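Local coordinates for probable amino acid aminotransferase (Mycobacterium tuberculosis, PDB 6Q1R), which is a probable class IV aminotransferase with the fold type IV architecture of pyridoxal-5'-phosphate enzymes, and carries that cofactor in the model, at residues B[34-39]-B[47-52]; B[119-124]-B[255-260]; B[171-176]-B[184-189]; B[190-195]-B[245-250]. All blocks are in the same frame, centred on the assembly; numbering follows the deposited sequence.

Contact 1: B[34-39]-B[47-52]; sequences ETLLVR and EAHLQR. With PLP (pyridoxal-5'-phosphate), chain H.
Arg52, reaching from the helix, meets Glu34 of strand 31-39, which runs antiparallel to the helix, along almost its whole length. The two segment axes run 175° apart and approach to 9.0 Å, so the gap is filled by side chains. CG of Arg52 is anti to its own backbone N (chi1 -168°), and CB, CG and CD then pass beside Glu34 OE2, with CG 3.3 Å from it. A bend at chi3 turns the guanidinium so that its edge faces the carboxylate, the two planes being 34° apart. Arg52 NE donates to the syn lone pair of Glu34 OE2 at 2.6 Å, and NH2 completes the two-pronged salt bridge on OE1. Beyond CZ, NH1 bonds to PLP O4P at 3.2 Å and makes a weak bond to PLP O2P; NH2 adds a second weak one to O2P. Glu34 thus holds the plane of the group that faces the phosphate, while Arg216 O takes another NH1 bond.

One turn back, His49 receives Leu36 CD2 over one ring face, 3.4 Å from the centroid. Its nitrogens are tied elsewhere, ND1 to Leu45 O and NE2 to Ser255 OG, which itself contacts the phosphate. Arg52 is therefore a first-shell partner of the PLP phosphate and Glu34 the second-shell residue that orients it, in a phosphate-binding site consistent with a fold type IV enzyme.

Contact 2: B[119-124]-B[255-260]; sequences IGARRD and SMTLAA. With PLP (pyridoxal-5'-phosphate), chain H.
Ala121 O lies 3.7 Å from Ala260 CA, and Arg122 and Ala260 form the nearest CA pair at 5.0 Å, where the helix containing residues 119-124 lies over the loop that leads from Ser255 into strand 259-265. The helix packs on this loop and the start of the strand, between the antiparallel and the mixed sheet of a fold type IV enzyme: helix 116-124 follows strand 106-113 of the antiparallel sheet and precedes strand 126-132, which pairs in parallel with 259-265 in the mixed sheet.

Small side chains permit the close approach. Ala121 CB touches Thr257 CG2 at 3.8 Å and Ala260 CB at 4.1 Å, and Val126 meets both alanines.

Arg122 supplies the polar part. Its chain is extended from CG to NE and carries the guanidinium along the loop, where Leu258 CD2 sits over one face, 3.1 Å above the plane and toward the rim; Ile119 CD1, from the same helix, covers the opposite face. With both faces lined by hydrocarbon, the polar contacts lie at the edge. There NH2 donates to Met256 O at 2.8 Å with an N-H...O angle of 153°, the oxygen tilted 17° out of the guanidinium plane. NH1 forms a salt bridge with Glu88, its stronger partner, so the group is fixed from two directions.

The loop held in this way begins at the cofactor. Ser255 places both its backbone and its hydroxyl at one phosphate oxygen: OG donates to PLP O1P, and Ser255 N bonds to the same O1P at 2.6 Å with an N-H...O angle of 136°.

Contact 3: B[171-176]-B[184-189]; sequences GDVIFV and EGPRST. With PLP (pyridoxal-5'-phosphate), chain H.
Backbone bonding sets the alignment of Phe175 and Glu184: Phe175 N donates to Glu184 O at 2.8 Å with an N-H...O angle of 155°. Next to it Gly185 CA approaches Val173 O at 3.4 Å as a CA-H...O contact. Within the loop itself, Gly185 N bonds to Ser188 O, linking the two ends of the Gly185-Ser188 loop.

Charge and water form a second group. Asp172 OD2 accepts a weak but nearly straight bond from Arg187 NE (3.5 Å, 172°), in the plane of the guanidinium edge, although the carboxylate itself is turned 74° against that plane. The other oxygen, OD1, takes Val173 N on its anti lone pair and also a water at 2.7 Å, which in turn accepts from Arg187 N. Both oxygens of this buried acid are therefore engaged.

Apolar packing centres on Pro186. Its CD lies 3.8 Å from Val173 CB, and on another side its CB meets Phe175 CE2 at 4.1 Å.

The loop also borders the cofactor ring. The extended chain of Glu184 brings OE1 to 3.4 Å from PLP N1, consistent with the glutamate that faces the pyridine nitrogen in fold type IV enzymes, while Leu215 N gives OE1 a weak bond.

Behind the pair, Val161 of helix 156-167 covers Val173 and Phe175, and Asn158 bonds to Pro186 O; strand 126-132 runs parallel to 172-176 on the sheet, and Leu252 of strand 249-253 packs on Asp172 and Ser188.

Contact 4: B[190-195]-B[245-250]; sequences VVIATD and FDSQGI
Ile192 and Ile250 stand side by side and point the same way, from a non-hydrogen-bonded antiparallel pair whose CA atoms are 5.0 Å apart. Ile192 leans over its partner, with CD1 3.5 Å from Ile250 CG1, and its CG1 also rests on Ser247 CB at 3.7 Å. Ile250 presents that CG1 because it is anti to the carbonyl carbon (chi1 -49°), leaving CG2 to approach Val190 CG1 at the margin of the patch. Leu206 from strand 204-207 and Val262 from strand 259-265 continue the same aliphatic layer.

Ala193 faces the other side of the sheet, where Gly249 brings no side chain against it. The chain there is joined through the backbone: Ala193 N donates to Gly249 O at 3.2 Å, and Gln248 N to Ala193 O at 3.1 Å with an N-H...O angle of 163°.

At the strand's end Asp195 and Gln248 cross at about a right angle. Gln248 NE2 stays 3.8 Å from Asp195 CG, a packing distance, with the carboxylate and amide planes 35° apart. The hydroxyl of Ser247 bonds to Leu244 O, in helix 241-245, while its CB makes the closer contact with Ile192 CG1 and Ala193 O.

The chemistry is thus a hydrocarbon face on backbone pairing, which implies that strands 189-194 and 249-253 are joined here by sheet formation and aliphatic burial, with little contribution from side-chain polarity.

From the N terminus, contact 1 comes first and closes a short excursion through strand 42-43, joining the antiparallel sheet to helix 46-59. Contact 2 opens at helix 116-124 and closes only at 255-260, spanning most of the mixed sheet. Contacts 3 and 4 both fall within that span, one after the other: 171-176 with 184-189 closes a tight return, and 190-195, directly following, waits for 245-250. Contacts 3 and 4 touch through Val190, which packs on Glu184 and Ile174, whereas contacts 1 and 2 touch beside the phosphate. Contacts 1, 2 and 3 converge on the cofactor from different parts of the chain; contact 4 ties sheet strands farther out.

Contact 1: B[34-39]-B[47-52]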
# COMPACT_ATOMS: atom_id res chain seq x y z
N GLU B 34 5.11 -6.40 -11.75
CA GLU B 34 4.44 -6.48 -13.04
C GLU B 34 3.84 -7.87 -13.20
O GLU B 34 4.36 -8.85 -12.67
CB GLU B 34 5.39 -6.19 -14.20
CG GLU B 34 5.82 -4.74 -14.29
CD GLU B 34 4.73 -3.85 -14.86
OE1 GLU B 34 3.93 -4.34 -15.68
OE2 GLU B 34 4.67 -2.66 -14.48
N THR B 35 2.73 -7.94 -13.93
CA THR B 35 2.02 -9.19 -14.17
C THR B 35 1.99 -9.48 -15.66
O THR B 35 1.62 -8.61 -16.46
CB THR B 35 0.60 -9.15 -13.60
OG1 THR B 35 0.65 -8.93 -12.19
CG2 THR B 35 -0.12 -10.45 -13.88
N LEU B 36 2.37 -10.70 -16.04
CA LEU B 36 2.47 -11.12 -17.43
C LEU B 36 1.60 -12.34 -17.67
O LEU B 36 1.42 -13.18 -16.78
CB LEU B 36 3.91 -11.47 -17.79
CG LEU B 36 4.81 -10.28 -18.13
CD1 LEU B 36 6.22 -10.74 -18.43
CD2 LEU B 36 4.22 -9.59 -19.31
N LEU B 37 1.04 -12.42 -18.87
CA LEU B 37 0.26 -13.57 -19.30
C LEU B 37 1.14 -14.50 -20.13
O LEU B 37 1.83 -14.05 -21.05
CB LEU B 37 -0.96 -13.14 -20.11
CG LEU B 37 -1.89 -14.28 -20.55
CD1 LEU B 37 -2.66 -14.82 -19.37
CD2 LEU B 37 -2.83 -13.81 -21.64
N VAL B 38 1.11 -15.79 -19.81
CA VAL B 38 1.76 -16.82 -20.60
C VAL B 38 0.69 -17.47 -21.47
O VAL B 38 -0.23 -18.12 -20.96
CB VAL B 38 2.47 -17.86 -19.72
CG1 VAL B 38 2.98 -19.02 -20.56
CG2 VAL B 38 3.62 -17.21 -18.97
N ARG B 39 0.79 -17.29 -22.79
CA ARG B 39 -0.18 -17.85 -23.71
C ARG B 39 0.56 -18.36 -24.94
O ARG B 39 1.38 -17.63 -25.52
CB ARG B 39 -1.24 -16.81 -24.10
CG ARG B 39 -2.06 -17.17 -25.33
CD ARG B 39 -2.97 -16.01 -25.75
NE ARG B 39 -4.12 -15.84 -24.86
CZ ARG B 39 -5.17 -15.07 -25.14
NH1 ARG B 39 -5.22 -14.40 -26.28
NH2 ARG B 39 -6.17 -14.98 -24.28
N GLU B 47 8.50 -6.73 -23.39
CA GLU B 47 9.26 -5.48 -23.38
C GLU B 47 8.41 -4.31 -22.88
O GLU B 47 8.91 -3.45 -22.14
CB GLU B 47 9.82 -5.19 -24.77
CG GLU B 47 10.86 -6.21 -25.22
CD GLU B 47 12.02 -6.35 -24.24
OE1 GLU B 47 12.53 -7.48 -24.07
OE2 GLU B 47 12.42 -5.34 -23.62
N ALA B 48 7.14 -4.26 -23.27
CA ALA B 48 6.26 -3.20 -22.79
C ALA B 48 6.11 -3.25 -21.27
O ALA B 48 5.98 -2.21 -20.62
CB ALA B 48 4.90 -3.29 -23.47
N HIS B 49 6.11 -4.45 -20.69
CA HIS B 49 6.02 -4.57 -19.24
C HIS B 49 7.33 -4.18 -18.57
O HIS B 49 7.31 -3.55 -17.50
CB HIS B 49 5.61 -5.99 -18.86
CG HIS B 49 4.13 -6.23 -18.88
ND1 HIS B 49 3.46 -6.69 -19.99
CD2 HIS B 49 3.19 -6.10 -17.91
CE1 HIS B 49 2.18 -6.82 -19.71
NE2 HIS B 49 1.99 -6.47 -18.45
N LEU B 50 8.47 -4.52 -19.17
CA LEU B 50 9.75 -4.15 -18.57
C LEU B 50 9.97 -2.64 -18.59
O LEU B 50 10.66 -2.11 -17.72
CB LEU B 50 10.91 -4.86 -19.27
CG LEU B 50 11.05 -6.34 -18.92
CD1 LEU B 50 12.20 -6.96 -19.69
CD2 LEU B 50 11.25 -6.51 -17.42
N GLN B 51 9.39 -1.94 -19.57
CA GLN B 51 9.50 -0.48 -19.57
C GLN B 51 8.72 0.11 -18.40
O GLN B 51 9.19 1.05 -17.74
CB GLN B 51 8.99 0.09 -20.89
CG GLN B 51 9.01 1.62 -20.92
CD GLN B 51 8.47 2.17 -22.22
OE1 GLN B 51 7.96 1.43 -23.07
NE2 GLN B 51 8.58 3.49 -22.40
N ARG B 52 7.53 -0.44 -18.12
CA ARG B 52 6.75 0.04 -16.98
C ARG B 52 7.42 -0.33 -15.66
O ARG B 52 7.30 0.40 -14.68
CB ARG B 52 5.33 -0.50 -17.02
CG ARG B 52 4.41 0.20 -16.03
CD ARG B 52 2.97 -0.23 -16.16
NE ARG B 52 2.79 -1.66 -15.95
CZ ARG B 52 1.65 -2.31 -16.15
NH1 ARG B 52 0.58 -1.64 -16.56
NH2 ARG B 52 1.57 -3.62 -15.94
N1 PLP H . -4.93 -0.79 -12.99
C2 PLP H . -4.29 -1.13 -11.84
C2A PLP H . -4.60 -0.42 -10.55
C3 PLP H . -3.27 -2.21 -11.87
O3 PLP H . -2.60 -2.58 -10.74
C4 PLP H . -3.00 -2.88 -13.16
C4A PLP H . -1.96 -3.94 -13.16
C5 PLP H . -3.76 -2.41 -14.35
C6 PLP H . -4.69 -1.38 -14.17
C5A PLP H . -3.60 -3.00 -15.73
O4P PLP H . -2.24 -3.04 -16.18
P PLP H . -1.87 -3.97 -17.45
O1P PLP H . -2.07 -5.41 -17.01
O2P PLP H . -0.43 -3.74 -17.84
O3P PLP H . -2.76 -3.61 -18.61

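Contact 2: B[119-124]-B[255-260]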
# COMPACT_ATOMS: atom_id res chain seq x y z
N ILE B 119 -11.13 -16.56 -16.18
CA ILE B 119 -11.66 -17.28 -17.34
C ILE B 119 -13.15 -17.01 -17.47
O ILE B 119 -13.69 -16.91 -18.58
CB ILE B 119 -11.37 -18.79 -17.22
CG1 ILE B 119 -9.89 -19.03 -16.90
CG2 ILE B 119 -11.74 -19.50 -18.51
CD1 ILE B 119 -8.93 -18.56 -17.98
N GLY B 120 -13.85 -16.90 -16.34
CA GLY B 120 -15.26 -16.52 -16.39
C GLY B 120 -15.45 -15.06 -16.77
O GLY B 120 -16.36 -14.73 -17.53
N ALA B 121 -14.59 -14.17 -16.25
CA ALA B 121 -14.71 -12.75 -16.56
C ALA B 121 -14.49 -12.50 -18.05
O ALA B 121 -15.17 -11.67 -18.66
CB ALA B 121 -13.72 -11.95 -15.73
N ARG B 122 -13.51 -13.20 -18.64
CA ARG B 122 -13.33 -13.16 -20.09
C ARG B 122 -14.56 -13.71 -20.79
O ARG B 122 -15.02 -13.15 -21.80
CB ARG B 122 -12.11 -13.98 -20.50
CG ARG B 122 -10.78 -13.51 -19.97
CD ARG B 122 -9.66 -14.33 -20.59
NE ARG B 122 -8.42 -14.25 -19.84
CZ ARG B 122 -7.43 -15.14 -19.92
NH1 ARG B 122 -7.54 -16.17 -20.75
NH2 ARG B 122 -6.33 -14.99 -19.20
N ARG B 123 -15.09 -14.82 -20.28
CA ARG B 123 -16.18 -15.55 -20.93
C ARG B 123 -17.53 -14.86 -20.73
O ARG B 123 -18.27 -14.66 -21.69
CB ARG B 123 -16.19 -16.98 -20.40
CG ARG B 123 -17.24 -17.90 -21.00
CD ARG B 123 -17.14 -19.29 -20.38
NE ARG B 123 -17.34 -19.26 -18.93
CZ ARG B 123 -18.52 -19.41 -18.35
NH1 ARG B 123 -19.62 -19.58 -19.08
NH2 ARG B 123 -18.62 -19.36 -17.02
N ASP B 124 -17.86 -14.51 -19.48
CA ASP B 124 -19.20 -14.03 -19.14
C ASP B 124 -19.28 -12.52 -18.93
O ASP B 124 -20.37 -11.96 -19.06
CB ASP B 124 -19.71 -14.71 -17.87
CG ASP B 124 -19.65 -16.22 -17.96
OD1 ASP B 124 -19.11 -16.84 -17.01
OD2 ASP B 124 -20.10 -16.78 -18.98
N SER B 255 -3.56 -7.28 -18.05
CA SER B 255 -2.69 -8.29 -18.64
C SER B 255 -3.20 -9.70 -18.39
O SER B 255 -3.02 -10.59 -19.23
CB SER B 255 -1.27 -8.15 -18.09
OG SER B 255 -0.72 -6.90 -18.46
N MET B 256 -3.82 -9.92 -17.23
CA MET B 256 -4.33 -11.24 -16.86
C MET B 256 -5.74 -11.45 -17.41
O MET B 256 -5.98 -12.37 -18.20
CB MET B 256 -4.29 -11.38 -15.33
CG MET B 256 -4.42 -12.80 -14.82
SD MET B 256 -3.33 -13.92 -15.71
CE MET B 256 -1.73 -13.18 -15.41
N THR B 257 -6.68 -10.61 -16.99
CA THR B 257 -8.03 -10.59 -17.55
C THR B 257 -7.98 -9.72 -18.80
O THR B 257 -8.03 -8.49 -18.71
CB THR B 257 -9.03 -10.03 -16.55
OG1 THR B 257 -8.68 -10.46 -15.23
CG2 THR B 257 -10.43 -10.51 -16.88
N LEU B 258 -7.86 -10.35 -19.97
CA LEU B 258 -7.60 -9.59 -21.20
C LEU B 258 -8.68 -8.54 -21.44
O LEU B 258 -8.39 -7.34 -21.53
CB LEU B 258 -7.47 -10.52 -22.40
CG LEU B 258 -6.20 -11.37 -22.49
CD1 LEU B 258 -5.00 -10.51 -22.13
CD2 LEU B 258 -6.26 -12.58 -21.62
N ALA B 259 -9.94 -8.96 -21.52
CA ALA B 259 -11.03 -8.02 -21.75
C ALA B 259 -12.28 -8.55 -21.07
O ALA B 259 -12.88 -9.52 -21.54
CB ALA B 259 -11.26 -7.80 -23.24
N ALA B 260 -12.67 -7.90 -19.98
CA ALA B 260 -13.88 -8.24 -19.23
C ALA B 260 -14.91 -7.15 -19.49
O ALA B 260 -14.73 -6.00 -19.06
CB ALA B 260 -13.58 -8.40 -17.75
N1 PLP H . -4.93 -0.79 -12.99
C2 PLP H . -4.29 -1.13 -11.84
C2A PLP H . -4.60 -0.42 -10.55
C3 PLP H . -3.27 -2.21 -11.87
O3 PLP H . -2.60 -2.58 -10.74
C4 PLP H . -3.00 -2.88 -13.16
C4A PLP H . -1.96 -3.94 -13.16
C5 PLP H . -3.76 -2.41 -14.35
C6 PLP H . -4.69 -1.38 -14.17
C5A PLP H . -3.60 -3.00 -15.73
O4P PLP H . -2.24 -3.04 -16.18
P PLP H . -1.87 -3.97 -17.45
O1P PLP H . -2.07 -5.41 -17.01
O2P PLP H . -0.43 -3.74 -17.84
O3P PLP H . -2.76 -3.61 -18.61

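Contact 3: B[171-176]-B[184-189]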
# COMPACT_ATOMS: atom_id res chain seq x y z
N GLY B 171 -18.73 -7.62 -9.17
CA GLY B 171 -17.52 -8.35 -9.50
C GLY B 171 -16.29 -7.47 -9.66
O GLY B 171 -15.17 -7.97 -9.65
N ASP B 172 -16.49 -6.16 -9.81
CA ASP B 172 -15.37 -5.24 -9.94
C ASP B 172 -15.85 -3.83 -9.62
O ASP B 172 -17.00 -3.62 -9.23
CB ASP B 172 -14.74 -5.31 -11.34
CG ASP B 172 -13.22 -5.32 -11.29
OD1 ASP B 172 -12.64 -4.44 -10.62
OD2 ASP B 172 -12.61 -6.21 -11.93
N VAL B 173 -14.94 -2.86 -9.76
CA VAL B 173 -15.18 -1.48 -9.36
C VAL B 173 -14.62 -0.54 -10.43
O VAL B 173 -13.64 -0.86 -11.10
CB VAL B 173 -14.53 -1.17 -7.98
CG1 VAL B 173 -14.72 0.29 -7.59
CG2 VAL B 173 -15.10 -2.07 -6.91
N ILE B 174 -15.28 0.60 -10.59
CA ILE B 174 -14.76 1.70 -11.41
C ILE B 174 -14.58 2.91 -10.50
O ILE B 174 -15.56 3.47 -10.00
CB ILE B 174 -15.70 2.02 -12.59
CG1 ILE B 174 -15.76 0.84 -13.55
CG2 ILE B 174 -15.24 3.29 -13.31
CD1 ILE B 174 -16.72 1.04 -14.70
N PHE B 175 -13.33 3.31 -10.29
CA PHE B 175 -13.04 4.48 -9.47
C PHE B 175 -13.38 5.77 -10.20
O PHE B 175 -13.12 5.91 -11.40
CB PHE B 175 -11.56 4.49 -9.06
CG PHE B 175 -11.26 3.64 -7.87
CD1 PHE B 175 -12.01 3.74 -6.71
CD2 PHE B 175 -10.23 2.71 -7.91
CE1 PHE B 175 -11.74 2.95 -5.61
CE2 PHE B 175 -9.96 1.91 -6.81
CZ PHE B 175 -10.71 2.03 -5.67
N VAL B 176 -13.96 6.72 -9.48
CA VAL B 176 -14.32 8.03 -10.01
C VAL B 176 -13.76 9.10 -9.08
O VAL B 176 -13.83 8.97 -7.85
CB VAL B 176 -15.84 8.17 -10.20
CG1 VAL B 176 -16.58 7.78 -8.93
CG2 VAL B 176 -16.21 9.58 -10.64
N GLU B 184 -10.01 4.60 -12.95
CA GLU B 184 -9.60 3.27 -13.39
C GLU B 184 -10.23 2.25 -12.45
O GLU B 184 -10.92 2.61 -11.49
CB GLU B 184 -8.07 3.12 -13.40
CG GLU B 184 -7.44 3.23 -12.02
CD GLU B 184 -5.94 2.96 -12.05
OE1 GLU B 184 -5.43 2.55 -13.11
OE2 GLU B 184 -5.28 3.17 -11.01
N GLY B 185 -9.98 0.98 -12.72
CA GLY B 185 -10.36 -0.07 -11.81
C GLY B 185 -9.24 -0.38 -10.84
O GLY B 185 -8.08 -0.03 -11.06
N PRO B 186 -9.58 -1.05 -9.73
CA PRO B 186 -8.53 -1.45 -8.78
C PRO B 186 -7.52 -2.44 -9.37
O PRO B 186 -6.41 -2.56 -8.83
CB PRO B 186 -9.32 -2.07 -7.62
CG PRO B 186 -10.64 -2.45 -8.22
CD PRO B 186 -10.92 -1.42 -9.27
N ARG B 187 -7.86 -3.14 -10.45
CA ARG B 187 -6.91 -4.04 -11.10
C ARG B 187 -7.02 -3.98 -12.62
O ARG B 187 -6.57 -4.92 -13.30
CB ARG B 187 -7.10 -5.49 -10.63
CG ARG B 187 -8.51 -6.03 -10.82
CD ARG B 187 -8.70 -7.36 -10.11
NE ARG B 187 -10.10 -7.79 -10.11
CZ ARG B 187 -10.56 -8.83 -9.41
NH1 ARG B 187 -9.73 -9.54 -8.66
NH2 ARG B 187 -11.84 -9.15 -9.46
N SER B 188 -7.58 -2.91 -13.18
CA SER B 188 -7.86 -2.84 -14.60
C SER B 188 -7.93 -1.39 -15.04
O SER B 188 -8.10 -0.48 -14.22
CB SER B 188 -9.17 -3.56 -14.96
OG SER B 188 -9.05 -4.97 -14.84
N THR B 189 -7.79 -1.18 -16.34
CA THR B 189 -7.95 0.12 -16.98
C THR B 189 -9.24 0.13 -17.80
O THR B 189 -9.56 -0.86 -18.47
CB THR B 189 -6.75 0.47 -17.86
OG1 THR B 189 -7.18 1.28 -18.96
CG2 THR B 189 -6.07 -0.78 -18.38
N1 PLP H . -4.93 -0.79 -12.99
C2 PLP H . -4.29 -1.13 -11.84
C2A PLP H . -4.60 -0.42 -10.55
C3 PLP H . -3.27 -2.21 -11.87
O3 PLP H . -2.60 -2.58 -10.74
C4 PLP H . -3.00 -2.88 -13.16
C4A PLP H . -1.96 -3.94 -13.16
C5 PLP H . -3.76 -2.41 -14.35
C6 PLP H . -4.69 -1.38 -14.17
C5A PLP H . -3.60 -3.00 -15.73
O4P PLP H . -2.24 -3.04 -16.18
P PLP H . -1.87 -3.97 -17.45
O1P PLP H . -2.07 -5.41 -17.01
O2P PLP H . -0.43 -3.74 -17.84
O3P PLP H . -2.76 -3.61 -18.61
O HOH W 1 -10.43 -3.32 -11.77

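Contact 4: B[190-195]-B[245-250]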
# COMPACT_ATOMS: atom_id res chain seq x y z
N VAL B 190 -9.97 1.24 -17.73
CA VAL B 190 -11.29 1.36 -18.35
C VAL B 190 -11.14 1.79 -19.81
O VAL B 190 -10.41 2.75 -20.11
CB VAL B 190 -12.17 2.36 -17.58
CG1 VAL B 190 -13.47 2.59 -18.32
CG2 VAL B 190 -12.43 1.86 -16.17
N VAL B 191 -11.84 1.10 -20.70
CA VAL B 191 -11.87 1.41 -22.13
C VAL B 191 -13.33 1.50 -22.57
O VAL B 191 -14.16 0.67 -22.17
CB VAL B 191 -11.11 0.36 -22.96
CG1 VAL B 191 -11.14 0.73 -24.44
CG2 VAL B 191 -9.68 0.24 -22.48
N ILE B 192 -13.64 2.49 -23.41
CA ILE B 192 -15.00 2.78 -23.82
C ILE B 192 -15.10 2.71 -25.34
O ILE B 192 -14.12 2.92 -26.06
CB ILE B 192 -15.47 4.16 -23.30
CG1 ILE B 192 -16.78 4.01 -22.53
CG2 ILE B 192 -15.66 5.16 -24.43
CD1 ILE B 192 -16.66 3.09 -21.35
N ALA B 193 -16.29 2.37 -25.82
CA ALA B 193 -16.60 2.35 -27.25
C ALA B 193 -17.70 3.35 -27.55
O ALA B 193 -18.67 3.47 -26.79
CB ALA B 193 -17.02 0.95 -27.70
N THR B 194 -17.55 4.09 -28.65
CA THR B 194 -18.56 5.05 -29.06
C THR B 194 -18.60 5.11 -30.58
O THR B 194 -18.02 4.26 -31.27
CB THR B 194 -18.29 6.43 -28.44
OG1 THR B 194 -19.28 7.36 -28.90
CG2 THR B 194 -16.91 6.93 -28.83
N ASP B 195 -19.30 6.12 -31.11
CA ASP B 195 -19.51 6.24 -32.55
C ASP B 195 -19.31 7.67 -33.04
O ASP B 195 -18.40 8.37 -32.59
CB ASP B 195 -20.91 5.75 -32.92
CG ASP B 195 -22.00 6.53 -32.22
OD1 ASP B 195 -22.97 6.95 -32.89
OD2 ASP B 195 -21.87 6.74 -30.99
N PHE B 245 -22.65 5.24 -19.23
CA PHE B 245 -23.95 4.66 -19.53
C PHE B 245 -24.40 4.95 -20.96
O PHE B 245 -25.12 4.15 -21.55
CB PHE B 245 -25.00 5.15 -18.53
CG PHE B 245 -24.83 4.58 -17.16
CD1 PHE B 245 -25.16 3.26 -16.90
CD2 PHE B 245 -24.34 5.35 -16.12
CE1 PHE B 245 -25.01 2.72 -15.64
CE2 PHE B 245 -24.18 4.82 -14.86
CZ PHE B 245 -24.51 3.50 -14.62
N ASP B 246 -23.99 6.09 -21.52
CA ASP B 246 -24.33 6.42 -22.89
C ASP B 246 -23.41 5.76 -23.91
O ASP B 246 -23.53 6.04 -25.11
CB ASP B 246 -24.32 7.94 -23.09
CG ASP B 246 -25.42 8.65 -22.31
OD1 ASP B 246 -26.30 7.96 -21.76
OD2 ASP B 246 -25.41 9.90 -22.26
N SER B 247 -22.51 4.90 -23.46
CA SER B 247 -21.55 4.26 -24.35
C SER B 247 -22.16 3.01 -24.98
O SER B 247 -23.23 2.53 -24.58
CB SER B 247 -20.28 3.90 -23.59
OG SER B 247 -20.52 2.85 -22.67
N GLN B 248 -21.47 2.47 -25.98
CA GLN B 248 -21.86 1.21 -26.59
C GLN B 248 -21.18 0.01 -25.94
O GLN B 248 -21.61 -1.12 -26.17
CB GLN B 248 -21.58 1.23 -28.09
CG GLN B 248 -22.41 2.25 -28.84
CD GLN B 248 -22.38 2.05 -30.35
OE1 GLN B 248 -21.89 1.03 -30.84
NE2 GLN B 248 -22.87 3.04 -31.09
N GLY B 249 -20.11 0.23 -25.18
CA GLY B 249 -19.48 -0.85 -24.45
C GLY B 249 -18.47 -0.38 -23.43
O GLY B 249 -17.80 0.64 -23.61
N ILE B 250 -18.34 -1.14 -22.34
CA ILE B 250 -17.37 -0.87 -21.29
C ILE B 250 -16.57 -2.14 -21.05
O ILE B 250 -17.13 -3.24 -21.00
CB ILE B 250 -18.04 -0.41 -19.98
CG1 ILE B 250 -19.05 0.71 -20.27
CG2 ILE B 250 -16.99 0.03 -18.96
CD1 ILE B 250 -19.82 1.18 -19.05